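Local coordinates for protein alpha-1,3-glucanase (Bacillus circulans, PDB 5ZRU) that probably hydrolyses alpha-1,3-glucan as a GH87-type glycoside hydrolase, this chain being the catalytic unit of a longer, multidomain secreted protein, at residues A[66-71]-A[148-153]; A[277-282]-A[312-317]; A[419-424]-A[452-457]. All coordinates share one frame; numbering follows the deposited sequence.

Contact 1: residues A[66-71]-A[148-153]; sequences WTIRPG and LQPGDT
D152 O is gripped from I68 and T67 together: the N-H of I68 reaches it at 2.8 Å, nearly in line with the C=O (C=O...N 165°), and T67 CA adds a C-H...O contact at 3.2 Å. One step on, I68 O takes the N-H of G151 at 2.9 Å, giving I68 a backbone bond on each of its polar atoms. These bonds clamp the type II turn Q149-D152, with P150 and G151 at its corners. The turn is braced from within by Q149 N, which meets D152 OD2 at 2.8 Å from above the carboxylate plane; D152 OD1 goes to N101. The side chain of I68 lies over the turn, its CB 3.3 Å from Q149 O. With CG1 beside the backbone N (chi1 -55°), that branch extends to L148 CB at 4.0 Å and to D152 CB. With an alanine here, L148 and the D152 methylene would probably lose their apolar neighbour and a gap would open between the turn and L148. P150 CB and CG both come 3.5 Å from R69 O, and CB lies near P70 CA. T67 and T153, an antiparallel non-hydrogen-bonded pair, lie side by side. Strand 63-67 is thus tied to the entry of strand 153-157 in the D1 part chiefly through backbone polar groups, with I68 taking part in both apolar side-chain contacts, to L148 and P150.

Contact 2: residues A[277-282]-A[312-317]; sequences LDFSHI and HNVWVE. With ZN (zinc ion), chain F; CA (calcium ion), chain L.
The imidazole of H312 carries S280 CB over one face, 3.4 Å from the ring centroid, while the D278 carboxylate carbon and N313 CG lie at its edge in the ring plane. H281 in turn receives N313 CB over a face, 3.8 Å from its centroid, with the N313 amide and the ring running side by side at 24°. The two imidazoles meet offset edge-to-face, the edge of H312 toward the face of H281, planes at 84°. On the other side of the strands, V314 CG1 touches the edge of the F279 ring in its plane, at CD1, 3.9 Å away.

H312 is held at both nitrogens. ND1 donates to N313 OD1 at 2.8 Å, on a lone pair and in the ring plane, which fixes the ring's rotation and leaves NE2 to bind zinc at 2.1 Å. CG sits between the backbone N and the carbonyl carbon (chi1 67°), turning the ring across S280. D278 OD2 binds the same zinc at 2.0 Å, and water 1, also bonded to S280 OG, is another ligand. H3 completes the set; it apparently belongs to residues added ahead of the native sequence, so the full site may owe something to the construct. H281 NE2 binds an ion modelled as calcium, at 2.2 Å, together with two waters.

The bonds from H312 N to F279 O and from W315 N to I282 O flank the corner; at the corner itself H281 N reaches N313 O at 2.8 Å, from above the carbonyl plane. H281 and N313 both take left-handed backbone angles where the chain turns from one sheet to the next, the stacked parallel corners of a beta-helix, consistent with the pectate-lyase-like D2 part.

Contact 3: residues A[419-424]-A[452-457]; sequences KATHNL and VFSDTT
Backbone bonding dominates the pairing of 419-424 with 452-457, whose first strands run parallel at 2° with axes 4.7 Å apart. A420 sends its N-H to V452 O, and its O accepts S454 N. S454 O takes H422 N at 3.0 Å. Beyond the bend, N423 O accepts T457 N.

Side-chain hydroxyls and one water add the next layer. T456 OG1, from the same segment, gives S454 O a second bond at 2.8 Å, reaching it from the opposite face of the carbonyl plane to H422 N. S454 OG donates to D455 OD2 at 2.8 Å, on the anti side of the carboxylate, and so steadies its tilt. T456 OG1 also takes a weak bond from N423 N. Water 4 accepts from N423 ND2 and donates to T456 OG1, with a weak bond to A420 O, bridging the two coils inside the bend; N423 is further anchored through N399 and F396.

Stacking comes at the corner. The backbone sets D455 CB over the centre of the H422 ring, 3.7 Å from the centroid. With CG beside the backbone N (chi1 -65°), the carboxylate is carried alongside the imidazole and stacks nearly parallel to it, planes 4° apart. T421 OG1 lies at the edge of that ring, 3.0 Å from H422 ND1 in a hydrogen bond, and its hydroxyl also meets S397.

One apolar pair joins the segments: A420 CB rests against F453 CD2 at 3.7 Å on the buried side, where F453 also meets F412 and F489. L424 and T457 lie side by side in van der Waals contact, CD1 to CB 3.9 Å. H422 stacks with Y398 and D455 touches N491, so like positions on successive turns pile up, with left-handed backbone angles at H422 and D455: the corner of a parallel beta-helix.

Contacts 2 and 3 are two bends of the same parallel beta-helix in the D2 part, their centres 24 Å apart and their nearest atoms about 16 Å apart, so several coils separate them. Contact 1 lies in the D1 part, earlier in the chain: its centre is 30 Å from that of contact 2 and 33 Å from that of contact 3, with nearest atoms about 13 and 14 Å away. Only contact 2 supplies metal ligands, D278 and H312 to zinc and H281 to calcium; in contact 1 the W66 side chain is merely about 8 Å from a bound calcium. Contact 3 holds no metal ligand and joins neighbouring coils, its D455 side chain about 14 Å from a bound calcium.

Contact 1: residues A[66-71]-A[148-153]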
loop_
_atom_site.group_PDB
_atom_site.type_symbol
_atom_site.label_atom_id
_atom_site.label_comp_id
_atom_site.label_asym_id
_atom_site.label_seq_id
_atom_site.Cartn_x
_atom_site.Cartn_y
_atom_site.Cartn_z
ATOM N N TRP A 66 -17.060 -4.349 -19.508
ATOM C CA TRP A 66 -15.805 -4.641 -20.177
ATOM C C TRP A 66 -15.936 -5.924 -20.986
ATOM O O TRP A 66 -16.707 -6.818 -20.631
ATOM C CB TRP A 66 -14.661 -4.815 -19.176
ATOM C CG TRP A 66 -14.233 -3.570 -18.475
ATOM C CD1 TRP A 66 -13.239 -2.724 -18.857
ATOM C CD2 TRP A 66 -14.750 -3.056 -17.247
ATOM N NE1 TRP A 66 -13.113 -1.698 -17.954
ATOM C CE2 TRP A 66 -14.024 -1.883 -16.950
ATOM C CE3 TRP A 66 -15.761 -3.464 -16.374
ATOM C CZ2 TRP A 66 -14.283 -1.112 -15.823
ATOM C CZ3 TRP A 66 -16.022 -2.691 -15.256
ATOM C CH2 TRP A 66 -15.286 -1.531 -14.993
ATOM N N THR A 67 -15.162 -6.017 -22.061
ATOM C CA THR A 67 -15.046 -7.245 -22.836
ATOM C C THR A 67 -13.668 -7.853 -22.612
ATOM O O THR A 67 -12.652 -7.180 -22.806
ATOM C CB THR A 67 -15.270 -6.991 -24.329
ATOM O OG1 THR A 67 -16.542 -6.373 -24.509
ATOM C CG2 THR A 67 -15.258 -8.307 -25.103
ATOM N N ILE A 68 -13.644 -9.125 -22.207
ATOM C CA ILE A 68 -12.379 -9.792 -21.912
ATOM C C ILE A 68 -11.525 -9.849 -23.169
ATOM O O ILE A 68 -12.006 -10.212 -24.250
ATOM C CB ILE A 68 -12.646 -11.193 -21.350
ATOM C CG1 ILE A 68 -13.564 -11.096 -20.130
ATOM C CG2 ILE A 68 -11.339 -11.885 -21.004
ATOM C CD1 ILE A 68 -12.967 -10.256 -18.992
ATOM N N ARG A 69 -10.249 -9.500 -23.029
ATOM C CA ARG A 69 -9.319 -9.436 -24.149
ATOM C C ARG A 69 -8.816 -10.824 -24.542
ATOM O O ARG A 69 -8.870 -11.765 -23.746
ATOM C CB ARG A 69 -8.122 -8.562 -23.791
ATOM C CG ARG A 69 -8.436 -7.144 -23.378
ATOM C CD ARG A 69 -7.155 -6.469 -22.902
ATOM N NE ARG A 69 -7.435 -5.182 -22.300
ATOM C CZ ARG A 69 -7.323 -4.919 -21.006
ATOM N NH1 ARG A 69 -6.899 -5.855 -20.162
ATOM N NH2 ARG A 69 -7.615 -3.706 -20.563
ATOM N N PRO A 70 -8.308 -10.971 -25.770
ATOM C CA PRO A 70 -7.642 -12.224 -26.155
ATOM C C PRO A 70 -6.546 -12.601 -25.166
ATOM O O PRO A 70 -5.785 -11.753 -24.698
ATOM C CB PRO A 70 -7.059 -11.906 -27.536
ATOM C CG PRO A 70 -7.940 -10.831 -28.083
ATOM C CD PRO A 70 -8.388 -10.014 -26.889
ATOM N N GLY A 71 -6.479 -13.888 -24.841
ATOM C CA GLY A 71 -5.470 -14.383 -23.933
ATOM C C GLY A 71 -5.658 -14.015 -22.477
ATOM O O GLY A 71 -4.779 -14.323 -21.666
ATOM N N LEU A 148 -14.147 -16.358 -16.737
ATOM C CA LEU A 148 -14.360 -15.468 -17.866
ATOM C C LEU A 148 -13.399 -15.815 -18.995
ATOM O O LEU A 148 -12.216 -16.092 -18.766
ATOM C CB LEU A 148 -14.152 -14.018 -17.429
ATOM C CG LEU A 148 -15.126 -13.527 -16.359
ATOM C CD1 LEU A 148 -14.537 -12.365 -15.566
ATOM C CD2 LEU A 148 -16.459 -13.125 -16.990
ATOM N N GLN A 149 -13.906 -15.788 -20.222
ATOM C CA GLN A 149 -13.147 -16.135 -21.411
ATOM C C GLN A 149 -13.076 -14.941 -22.356
ATOM O O GLN A 149 -13.949 -14.067 -22.325
ATOM C CB GLN A 149 -13.796 -17.319 -22.145
ATOM C CG GLN A 149 -14.204 -18.477 -21.249
ATOM C CD GLN A 149 -13.303 -19.680 -21.410
ATOM O OE1 GLN A 149 -12.084 -19.544 -21.539
ATOM N NE2 GLN A 149 -13.898 -20.870 -21.413
ATOM N N PRO A 150 -12.050 -14.871 -23.207
ATOM C CA PRO A 150 -11.988 -13.795 -24.207
ATOM C C PRO A 150 -13.304 -13.655 -24.963
ATOM O O PRO A 150 -13.915 -14.643 -25.375
ATOM C CB PRO A 150 -10.847 -14.243 -25.126
ATOM C CG PRO A 150 -9.945 -15.034 -24.218
ATOM C CD PRO A 150 -10.861 -15.745 -23.255
ATOM N N GLY A 151 -13.761 -12.415 -25.113
ATOM C CA GLY A 151 -15.038 -12.141 -25.725
ATOM C C GLY A 151 -16.202 -12.036 -24.762
ATOM O O GLY A 151 -17.232 -11.451 -25.122
ATOM N N ASP A 152 -16.085 -12.600 -23.559
ATOM C CA ASP A 152 -17.128 -12.414 -22.559
ATOM C C ASP A 152 -17.242 -10.939 -22.210
ATOM O O ASP A 152 -16.262 -10.196 -22.244
ATOM C CB ASP A 152 -16.820 -13.204 -21.283
ATOM C CG ASP A 152 -17.109 -14.685 -21.413
ATOM O OD1 ASP A 152 -17.777 -15.103 -22.393
ATOM O OD2 ASP A 152 -16.652 -15.437 -20.527
ATOM N N THR A 153 -18.449 -10.510 -21.868
ATOM C CA THR A 153 -18.648 -9.177 -21.324
ATOM C C THR A 153 -18.997 -9.313 -19.852
ATOM O O THR A 153 -19.863 -10.113 -19.490
ATOM C CB THR A 153 -19.746 -8.419 -22.065
ATOM O OG1 THR A 153 -20.979 -9.138 -21.948
ATOM C CG2 THR A 153 -19.374 -8.265 -23.532
#

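Contact 2: residues A[277-282]-A[312-317]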
loop_
_atom_site.group_PDB
_atom_site.type_symbol
_atom_site.label_atom_id
_atom_site.label_comp_id
_atom_site.label_asym_id
_atom_site.label_seq_id
_atom_site.Cartn_x
_atom_site.Cartn_y
_atom_site.Cartn_z
ATOM N N LEU A 277 9.922 -17.943 10.747
ATOM C CA LEU A 277 8.522 -18.177 10.441
ATOM C C LEU A 277 8.334 -18.131 8.931
ATOM O O LEU A 277 9.056 -17.426 8.218
ATOM C CB LEU A 277 7.621 -17.159 11.143
ATOM C CG LEU A 277 7.651 -15.684 10.757
ATOM C CD1 LEU A 277 6.661 -15.414 9.636
ATOM C CD2 LEU A 277 7.329 -14.808 11.979
ATOM N N ASP A 278 7.378 -18.921 8.445
ATOM C CA ASP A 278 6.983 -18.916 7.040
ATOM C C ASP A 278 5.465 -18.908 7.029
ATOM O O ASP A 278 4.832 -19.873 7.472
ATOM C CB ASP A 278 7.527 -20.131 6.278
ATOM C CG ASP A 278 7.255 -20.037 4.779
ATOM O OD1 ASP A 278 7.958 -19.280 4.094
ATOM O OD2 ASP A 278 6.312 -20.684 4.287
ATOM N N PHE A 279 4.884 -17.805 6.565
ATOM C CA PHE A 279 3.444 -17.585 6.632
ATOM C C PHE A 279 2.991 -17.261 5.221
ATOM O O PHE A 279 3.529 -16.336 4.605
ATOM C CB PHE A 279 3.129 -16.433 7.602
ATOM C CG PHE A 279 1.670 -16.246 7.890
ATOM C CD1 PHE A 279 0.828 -15.662 6.950
ATOM C CD2 PHE A 279 1.143 -16.622 9.124
ATOM C CE1 PHE A 279 -0.532 -15.485 7.220
ATOM C CE2 PHE A 279 -0.218 -16.446 9.401
ATOM C CZ PHE A 279 -1.046 -15.880 8.448
ATOM N N SER A 280 2.014 -18.009 4.701
ATOM C CA SER A 280 1.717 -17.827 3.286
ATOM C C SER A 280 0.298 -18.246 2.949
ATOM O O SER A 280 -0.338 -19.019 3.672
ATOM C CB SER A 280 2.691 -18.616 2.398
ATOM O OG SER A 280 2.543 -20.018 2.576
ATOM N N HIS A 281 -0.173 -17.709 1.813
ATOM C CA HIS A 281 -1.311 -18.242 1.056
ATOM C C HIS A 281 -2.629 -18.055 1.802
ATOM O O HIS A 281 -3.467 -18.959 1.874
ATOM C CB HIS A 281 -1.070 -19.701 0.668
ATOM C CG HIS A 281 -0.092 -19.830 -0.455
ATOM N ND1 HIS A 281 -0.315 -19.264 -1.692
ATOM C CD2 HIS A 281 1.136 -20.393 -0.512
ATOM C CE1 HIS A 281 0.723 -19.501 -2.474
ATOM N NE2 HIS A 281 1.615 -20.185 -1.782
ATOM N N ILE A 282 -2.815 -16.843 2.323
ATOM C CA ILE A 282 -3.966 -16.493 3.144
ATOM C C ILE A 282 -4.393 -15.085 2.776
ATOM O O ILE A 282 -3.544 -14.219 2.531
ATOM C CB ILE A 282 -3.609 -16.596 4.642
ATOM C CG1 ILE A 282 -3.500 -18.068 5.048
ATOM C CG2 ILE A 282 -4.612 -15.861 5.524
ATOM C CD1 ILE A 282 -2.658 -18.295 6.265
ATOM N N HIS A 312 4.665 -14.498 2.581
ATOM C CA HIS A 312 4.612 -14.415 1.133
ATOM C C HIS A 312 3.275 -14.922 0.617
ATOM O O HIS A 312 2.608 -15.734 1.258
ATOM C CB HIS A 312 5.773 -15.203 0.498
ATOM C CG HIS A 312 5.693 -16.687 0.696
ATOM N ND1 HIS A 312 5.028 -17.519 -0.181
ATOM C CD2 HIS A 312 6.222 -17.492 1.652
ATOM C CE1 HIS A 312 5.148 -18.771 0.225
ATOM N NE2 HIS A 312 5.867 -18.782 1.333
ATOM N N ASN A 313 2.876 -14.405 -0.544
ATOM C CA ASN A 313 1.605 -14.794 -1.154
ATOM C C ASN A 313 0.451 -14.599 -0.168
ATOM O O ASN A 313 -0.369 -15.489 0.056
ATOM C CB ASN A 313 1.666 -16.241 -1.652
ATOM C CG ASN A 313 2.676 -16.423 -2.765
ATOM O OD1 ASN A 313 3.866 -16.628 -2.518
ATOM N ND2 ASN A 313 2.203 -16.354 -4.002
ATOM N N VAL A 314 0.413 -13.428 0.459
ATOM C CA VAL A 314 -0.711 -13.075 1.315
ATOM C C VAL A 314 -1.419 -11.869 0.709
ATOM O O VAL A 314 -0.874 -11.135 -0.121
ATOM C CB VAL A 314 -0.291 -12.791 2.778
ATOM C CG1 VAL A 314 0.279 -14.049 3.448
ATOM C CG2 VAL A 314 0.703 -11.611 2.861
ATOM N N TRP A 315 -2.657 -11.675 1.150
ATOM C CA TRP A 315 -3.526 -10.598 0.686
ATOM C C TRP A 315 -4.148 -10.012 1.947
ATOM O O TRP A 315 -4.925 -10.694 2.621
ATOM C CB TRP A 315 -4.585 -11.150 -0.272
ATOM C CG TRP A 315 -5.381 -10.135 -1.047
ATOM C CD1 TRP A 315 -5.430 -8.784 -0.840
ATOM C CD2 TRP A 315 -6.243 -10.406 -2.159
ATOM N NE1 TRP A 315 -6.267 -8.196 -1.767
ATOM C CE2 TRP A 315 -6.775 -9.175 -2.587
ATOM C CE3 TRP A 315 -6.617 -11.578 -2.837
ATOM C CZ2 TRP A 315 -7.667 -9.077 -3.663
ATOM C CZ3 TRP A 315 -7.496 -11.478 -3.916
ATOM C CH2 TRP A 315 -8.004 -10.237 -4.319
ATOM N N VAL A 316 -3.766 -8.786 2.315
ATOM C CA VAL A 316 -4.214 -8.199 3.577
ATOM C C VAL A 316 -4.709 -6.782 3.332
ATOM O O VAL A 316 -4.103 -6.019 2.569
ATOM C CB VAL A 316 -3.116 -8.214 4.667
ATOM C CG1 VAL A 316 -2.726 -9.651 4.988
ATOM C CG2 VAL A 316 -1.900 -7.380 4.245
ATOM N N GLU A 317 -5.833 -6.438 3.961
ATOM C CA GLU A 317 -6.395 -5.112 3.770
ATOM C C GLU A 317 -7.183 -4.680 4.998
ATOM O O GLU A 317 -7.625 -5.502 5.804
ATOM C CB GLU A 317 -7.284 -5.043 2.512
ATOM C CG GLU A 317 -8.405 -6.046 2.417
ATOM C CD GLU A 317 -9.144 -5.986 1.066
ATOM O OE1 GLU A 317 -8.832 -5.105 0.234
ATOM O OE2 GLU A 317 -10.036 -6.831 0.842
HETATM ZN ZN ZN F . 6.500 -20.523 2.291
HETATM CA CA CA L . 3.418 -21.181 -2.483
HETATM O O HOH W 1 4.936 -21.859 1.772
HETATM O O HOH W 2 5.067 -19.914 -3.246
HETATM O O HOH W 3 4.383 -22.175 -0.553
#

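Contact 3: residues A[419-424]-A[452-457]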
loop_
_atom_site.group_PDB
_atom_site.type_symbol
_atom_site.label_atom_id
_atom_site.label_comp_id
_atom_site.label_asym_id
_atom_site.label_seq_id
_atom_site.Cartn_x
_atom_site.Cartn_y
_atom_site.Cartn_z
ATOM N N LYS A 419 17.973 0.149 -0.236
ATOM C CA LYS A 419 17.785 0.414 -1.652
ATOM C C LYS A 419 16.345 0.149 -2.048
ATOM O O LYS A 419 15.647 -0.650 -1.428
ATOM C CB LYS A 419 18.715 -0.413 -2.534
ATOM C CG LYS A 419 18.377 -1.878 -2.594
ATOM C CD LYS A 419 19.432 -2.599 -3.448
ATOM C CE LYS A 419 19.374 -4.104 -3.272
ATOM N NZ LYS A 419 20.254 -4.801 -4.253
ATOM N N ALA A 420 15.915 0.835 -3.098
ATOM C CA ALA A 420 14.582 0.652 -3.659
ATOM C C ALA A 420 14.758 0.675 -5.166
ATOM O O ALA A 420 15.101 1.719 -5.730
ATOM C CB ALA A 420 13.615 1.742 -3.183
ATOM N N THR A 421 14.549 -0.467 -5.821
ATOM C CA THR A 421 14.840 -0.563 -7.248
ATOM C C THR A 421 13.713 -1.279 -7.981
ATOM O O THR A 421 13.000 -2.101 -7.408
ATOM C CB THR A 421 16.160 -1.310 -7.528
ATOM O OG1 THR A 421 15.969 -2.707 -7.281
ATOM C CG2 THR A 421 17.303 -0.794 -6.653
ATOM N N HIS A 422 13.573 -0.968 -9.266
ATOM C CA HIS A 422 12.659 -1.687 -10.158
ATOM C C HIS A 422 11.204 -1.559 -9.710
ATOM O O HIS A 422 10.409 -2.490 -9.842
ATOM C CB HIS A 422 13.083 -3.151 -10.293
ATOM C CG HIS A 422 14.424 -3.304 -10.946
ATOM N ND1 HIS A 422 15.601 -3.358 -10.228
ATOM C CD2 HIS A 422 14.779 -3.336 -12.253
ATOM C CE1 HIS A 422 16.618 -3.448 -11.063
ATOM N NE2 HIS A 422 16.149 -3.446 -12.297
ATOM N N ASN A 423 10.836 -0.384 -9.221
ATOM C CA ASN A 423 9.482 -0.155 -8.749
ATOM C C ASN A 423 8.688 0.658 -9.762
ATOM O O ASN A 423 9.242 1.349 -10.624
ATOM C CB ASN A 423 9.496 0.560 -7.395
ATOM C CG ASN A 423 10.130 -0.278 -6.316
ATOM O OD1 ASN A 423 9.691 -1.398 -6.053
ATOM N ND2 ASN A 423 11.178 0.253 -5.689
ATOM N N LEU A 424 7.370 0.551 -9.647
ATOM C CA LEU A 424 6.424 1.347 -10.421
ATOM C C LEU A 424 5.509 2.026 -9.416
ATOM O O LEU A 424 4.857 1.349 -8.613
ATOM C CB LEU A 424 5.627 0.459 -11.393
ATOM C CG LEU A 424 4.460 1.042 -12.195
ATOM C CD1 LEU A 424 4.930 2.171 -13.111
ATOM C CD2 LEU A 424 3.778 -0.068 -13.008
ATOM N N VAL A 452 20.314 3.799 -2.295
ATOM C CA VAL A 452 20.161 3.786 -3.746
ATOM C C VAL A 452 18.686 3.665 -4.107
ATOM O O VAL A 452 17.983 2.799 -3.575
ATOM C CB VAL A 452 20.953 2.631 -4.390
ATOM C CG1 VAL A 452 20.591 2.499 -5.863
ATOM C CG2 VAL A 452 22.446 2.857 -4.222
ATOM N N PHE A 453 18.233 4.514 -5.033
ATOM C CA PHE A 453 16.973 4.339 -5.750
ATOM C C PHE A 453 17.307 4.145 -7.220
ATOM O O PHE A 453 18.085 4.922 -7.783
ATOM C CB PHE A 453 16.052 5.557 -5.605
ATOM C CG PHE A 453 15.616 5.836 -4.189
ATOM C CD1 PHE A 453 16.391 6.620 -3.346
ATOM C CD2 PHE A 453 14.418 5.323 -3.714
ATOM C CE1 PHE A 453 15.983 6.887 -2.053
ATOM C CE2 PHE A 453 14.004 5.582 -2.415
ATOM C CZ PHE A 453 14.787 6.369 -1.583
ATOM N N SER A 454 16.731 3.126 -7.854
ATOM C CA SER A 454 17.073 2.942 -9.256
ATOM C C SER A 454 15.944 2.269 -10.010
ATOM O O SER A 454 15.060 1.634 -9.424
ATOM C CB SER A 454 18.352 2.115 -9.436
ATOM O OG SER A 454 18.059 0.732 -9.314
ATOM N N ASP A 455 16.003 2.426 -11.331
ATOM C CA ASP A 455 15.222 1.641 -12.275
ATOM C C ASP A 455 13.737 1.724 -11.956
ATOM O O ASP A 455 13.057 0.717 -11.785
ATOM C CB ASP A 455 15.721 0.193 -12.288
ATOM C CG ASP A 455 17.134 0.088 -12.819
ATOM O OD1 ASP A 455 17.296 0.144 -14.056
ATOM O OD2 ASP A 455 18.079 -0.009 -12.004
ATOM N N THR A 456 13.231 2.947 -11.857
ATOM C CA THR A 456 11.902 3.132 -11.290
ATOM C C THR A 456 11.123 4.129 -12.129
ATOM O O THR A 456 11.675 5.136 -12.577
ATOM C CB THR A 456 11.998 3.589 -9.828
ATOM O OG1 THR A 456 12.473 2.498 -9.023
ATOM C CG2 THR A 456 10.637 4.057 -9.285
ATOM N N THR A 457 9.850 3.824 -12.361
ATOM C CA THR A 457 8.938 4.684 -13.103
ATOM C C THR A 457 7.917 5.272 -12.143
ATOM O O THR A 457 7.319 4.545 -11.343
ATOM C CB THR A 457 8.234 3.902 -14.213
ATOM O OG1 THR A 457 9.221 3.451 -15.142
ATOM C CG2 THR A 457 7.209 4.777 -14.947
HETATM O O HOH W 4 12.431 2.891 -6.154
#